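Local coordinates for plasmin and fibronectin-binding protein A (Streptococcus pneumoniae, PDB 4MR0) that acts as a pneumococcal surface adhesin and invasin, binding human fibronectin, plasmin, plasminogen and serum albumin, at residues A[519-524]-A[565-571]. Residues are numbered along the deposited sequence; the frame is centred on the assembly and turned at random.
Sequences NNQFYN and NNLSDKN
Tyr523 presents a ring edge to Asp569: Asp569 OD1 lies near the ring plane, 3.5 Å from Tyr523 CD1, and the carboxylate stands 85° to the ring. Gln521 OE1 also lies at the ring edge, in plane, accepting a hydrogen bond from Tyr523 OH. Phe500 stacks with the same ring, while Phe522 stacks with Tyr529. The contact lies at the C-terminal end of the right-handed parallel beta-helix, where 565-571, an irregular tail following the hairpin 551-556/559-564, runs alongside the end of strand 515-523 in nearly the same direction. That strand already pairs with 490-500, and 565-571 follows it without a direct backbone hydrogen bond between them. Instead a water bridges, accepting from Phe522 N at 3.2 Å and donating weakly to Leu567 O. Nearer the hairpin, Leu567 CD2 packs 3.9 Å from Asn519 CB, and Asn565, whose ND2 is bonded to Asn550 OD1, brings its CB to Asn519 OD1. The Asp569 side chain swings CG away from its own backbone N (chi1 172°), which carries the carboxylate to the strand end; its CB sits 3.2 Å from Phe522 O, a carbonyl buried here without a polar partner. A nearly straight hydrogen bond (165°) crosses here: Asn524 N meets Asp569 OD2 at 3.1 Å from above the carboxylate plane.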
ATOM      1  N   ASN A 519      26.088   0.308  14.557  1.00 22.61           N
ATOM      2  CA  ASN A 519      25.788  -0.907  15.289  1.00 22.18           C
ATOM      3  C   ASN A 519      24.666  -1.816  14.820  1.00 22.57           C
ATOM      4  O   ASN A 519      23.744  -2.126  15.572  1.00 23.05           O
ATOM      5  CB  ASN A 519      25.577  -0.530  16.751  1.00 24.39           C
ATOM      6  CG  ASN A 519      26.696   0.359  17.276  1.00 23.79           C
ATOM      7  OD1 ASN A 519      27.872   0.034  17.137  1.00 26.88           O
ATOM      8  ND2 ASN A 519      26.335   1.483  17.875  1.00 24.46           N
ATOM      9  N   ASN A 520      24.751  -2.247  13.571  1.00 22.44           N
ATOM     10  CA  ASN A 520      23.778  -3.178  13.033  1.00 22.41           C
ATOM     11  C   ASN A 520      24.354  -4.543  13.420  1.00 23.21           C
ATOM     12  O   ASN A 520      25.545  -4.646  13.710  1.00 23.24           O
ATOM     13  CB  ASN A 520      23.695  -3.032  11.517  1.00 19.61           C
ATOM     14  CG  ASN A 520      23.128  -1.689  11.095  1.00 20.33           C
ATOM     15  OD1 ASN A 520      21.925  -1.447  11.206  1.00 21.49           O
ATOM     16  ND2 ASN A 520      23.993  -0.804  10.617  1.00 20.26           N
ATOM     17  N   GLN A 521      23.515  -5.571  13.458  1.00 24.47           N
ATOM     18  CA  GLN A 521      23.961  -6.917  13.812  1.00 26.23           C
ATOM     19  C   GLN A 521      23.738  -7.883  12.654  1.00 26.10           C
ATOM     20  O   GLN A 521      22.720  -7.813  11.959  1.00 25.27           O
ATOM     21  CB  GLN A 521      23.220  -7.405  15.060  1.00 29.82           C
ATOM     22  CG  GLN A 521      23.771  -6.847  16.366  1.00 36.45           C
ATOM     23  CD  GLN A 521      22.852  -7.113  17.548  1.00 41.28           C
ATOM     24  OE1 GLN A 521      22.332  -8.220  17.713  1.00 43.48           O
ATOM     25  NE2 GLN A 521      22.656  -6.096  18.385  1.00 42.84           N
ATOM     26  N   PHE A 522      24.695  -8.783  12.444  1.00 25.27           N
ATOM     27  CA  PHE A 522      24.611  -9.748  11.350  1.00 27.07           C
ATOM     28  C   PHE A 522      24.892 -11.164  11.838  1.00 28.31           C
ATOM     29  O   PHE A 522      25.826 -11.389  12.605  1.00 28.39           O
ATOM     30  CB  PHE A 522      25.614  -9.376  10.255  1.00 25.37           C
ATOM     31  CG  PHE A 522      25.517  -7.945   9.802  1.00 24.11           C
ATOM     32  CD1 PHE A 522      24.632  -7.576   8.796  1.00 24.69           C
ATOM     33  CD2 PHE A 522      26.297  -6.966  10.399  1.00 22.51           C
ATOM     34  CE1 PHE A 522      24.533  -6.244   8.386  1.00 24.57           C
ATOM     35  CE2 PHE A 522      26.209  -5.633  10.000  1.00 24.50           C
ATOM     36  CZ  PHE A 522      25.323  -5.271   8.994  1.00 23.77           C
ATOM     37  N   TYR A 523      24.083 -12.113  11.382  1.00 29.86           N
ATOM     38  CA  TYR A 523      24.237 -13.507  11.780  1.00 32.24           C
ATOM     39  C   TYR A 523      24.057 -14.451  10.601  1.00 34.14           C
ATOM     40  O   TYR A 523      23.131 -14.300   9.803  1.00 33.60           O
ATOM     41  CB  TYR A 523      23.204 -13.875  12.842  1.00 32.46           C
ATOM     42  CG  TYR A 523      23.213 -12.984  14.054  1.00 33.45           C
ATOM     43  CD1 TYR A 523      24.110 -13.200  15.096  1.00 34.60           C
ATOM     44  CD2 TYR A 523      22.320 -11.916  14.158  1.00 33.44           C
ATOM     45  CE1 TYR A 523      24.117 -12.375  16.218  1.00 35.95           C
ATOM     46  CE2 TYR A 523      22.321 -11.086  15.271  1.00 34.42           C
ATOM     47  CZ  TYR A 523      23.219 -11.320  16.297  1.00 35.70           C
ATOM     48  OH  TYR A 523      23.225 -10.497  17.398  1.00 37.40           O
ATOM     49  N   ASN A 524      24.950 -15.426  10.502  1.00 36.22           N
ATOM     50  CA  ASN A 524      24.883 -16.428   9.455  1.00 38.31           C
ATOM     51  C   ASN A 524      24.720 -15.879   8.038  1.00 38.34           C
ATOM     52  O   ASN A 524      23.906 -16.387   7.262  1.00 38.60           O
ATOM     53  CB  ASN A 524      23.742 -17.397   9.774  1.00 41.10           C
ATOM     54  CG  ASN A 524      23.802 -17.912  11.204  1.00 43.95           C
ATOM     55  OD1 ASN A 524      24.777 -18.546  11.608  1.00 46.81           O
ATOM     56  ND2 ASN A 524      22.758 -17.634  11.979  1.00 45.35           N
ATOM     57  N   ASN A 565      33.459  -1.597  15.475  1.00 58.57           N
ATOM     58  CA  ASN A 565      32.457  -1.896  16.492  1.00 62.30           C
ATOM     59  C   ASN A 565      32.616  -3.401  16.668  1.00 65.74           C
ATOM     60  O   ASN A 565      32.660  -4.140  15.682  1.00 66.93           O
ATOM     61  CB  ASN A 565      31.032  -1.533  16.017  1.00 60.48           C
ATOM     62  CG  ASN A 565      30.431  -2.561  15.066  1.00 59.25           C
ATOM     63  OD1 ASN A 565      30.274  -3.732  15.412  1.00 58.69           O
ATOM     64  ND2 ASN A 565      30.073  -2.117  13.866  1.00 57.37           N
ATOM     65  N   ASN A 566      32.744  -3.865  17.907  1.00 69.47           N
ATOM     66  CA  ASN A 566      32.925  -5.294  18.118  1.00 73.36           C
ATOM     67  C   ASN A 566      31.644  -6.073  18.371  1.00 75.03           C
ATOM     68  O   ASN A 566      31.359  -6.506  19.489  1.00 75.38           O
ATOM     69  CB  ASN A 566      33.940  -5.549  19.237  1.00 75.07           C
ATOM     70  CG  ASN A 566      35.375  -5.348  18.771  1.00 76.62           C
ATOM     71  OD1 ASN A 566      35.910  -4.239  18.821  1.00 76.83           O
ATOM     72  ND2 ASN A 566      35.996  -6.423  18.292  1.00 77.35           N
ATOM     73  N   LEU A 567      30.879  -6.236  17.297  1.00 76.64           N
ATOM     74  CA  LEU A 567      29.622  -6.966  17.306  1.00 78.50           C
ATOM     75  C   LEU A 567      29.725  -7.940  16.137  1.00 79.79           C
ATOM     76  O   LEU A 567      29.622  -7.536  14.979  1.00 80.52           O
ATOM     77  CB  LEU A 567      28.443  -6.014  17.075  1.00 78.53           C
ATOM     78  CG  LEU A 567      27.989  -5.031  18.161  1.00 78.50           C
ATOM     79  CD1 LEU A 567      29.165  -4.261  18.739  1.00 78.47           C
ATOM     80  CD2 LEU A 567      26.976  -4.074  17.548  1.00 78.43           C
ATOM     81  N   SER A 568      29.945  -9.218  16.431  1.00 80.91           N
ATOM     82  CA  SER A 568      30.068 -10.207  15.366  1.00 82.01           C
ATOM     83  C   SER A 568      29.285 -11.486  15.624  1.00 82.44           C
ATOM     84  O   SER A 568      28.865 -11.763  16.747  1.00 82.64           O
ATOM     85  CB  SER A 568      31.543 -10.553  15.135  1.00 82.47           C
ATOM     86  OG  SER A 568      32.110 -11.176  16.279  1.00 82.66           O
ATOM     87  N   ASP A 569      29.101 -12.265  14.565  1.00 82.47           N
ATOM     88  CA  ASP A 569      28.368 -13.519  14.650  1.00 82.57           C
ATOM     89  C   ASP A 569      29.229 -14.677  15.153  1.00 83.09           C
ATOM     90  O   ASP A 569      30.273 -14.980  14.578  1.00 83.60           O
ATOM     91  CB  ASP A 569      27.775 -13.871  13.279  1.00 81.45           C
ATOM     92  CG  ASP A 569      27.170 -15.268  13.243  1.00 80.85           C
ATOM     93  OD1 ASP A 569      26.421 -15.622  14.178  1.00 80.64           O
ATOM     94  OD2 ASP A 569      27.432 -16.006  12.270  1.00 79.86           O
ATOM     95  N   LYS A 570      28.787 -15.312  16.233  1.00 83.06           N
ATOM     96  CA  LYS A 570      29.498 -16.448  16.799  1.00 82.44           C
ATOM     97  C   LYS A 570      28.530 -17.619  16.915  1.00 79.88           C
ATOM     98  O   LYS A 570      28.452 -18.295  17.936  1.00 81.27           O
ATOM     99  CB  LYS A 570      30.100 -16.082  18.157  1.00 83.88           C
ATOM    100  CG  LYS A 570      29.218 -15.230  19.057  1.00 85.03           C
ATOM    101  CD  LYS A 570      30.058 -14.174  19.771  1.00 85.78           C
ATOM    102  CE  LYS A 570      30.740 -13.237  18.771  1.00 86.08           C
ATOM    103  NZ  LYS A 570      31.481 -12.132  19.442  1.00 86.53           N
ATOM    104  N   ASN A 571      27.805 -17.850  15.825  1.00 72.90           N
ATOM    105  CA  ASN A 571      26.830 -18.935  15.717  1.00 61.10           C
ATOM    106  C   ASN A 571      27.573 -20.159  15.210  1.00 63.90           C
ATOM    107  O   ASN A 571      26.921 -21.208  15.019  1.00 69.63           O
ATOM    108  CB  ASN A 571      25.715 -18.578  14.717  1.00 44.34           C
ATOM    109  CG  ASN A 571      24.519 -17.915  15.374  1.00 31.06           C
ATOM    110  OD1 ASN A 571      24.654 -16.920  16.105  1.00 29.97           O
ATOM    111  ND2 ASN A 571      23.329 -18.458  15.106  1.00 27.38           N
TER
HETATM  112  O   HOH W   1      27.077  -8.466  14.502  1.00 33.87           O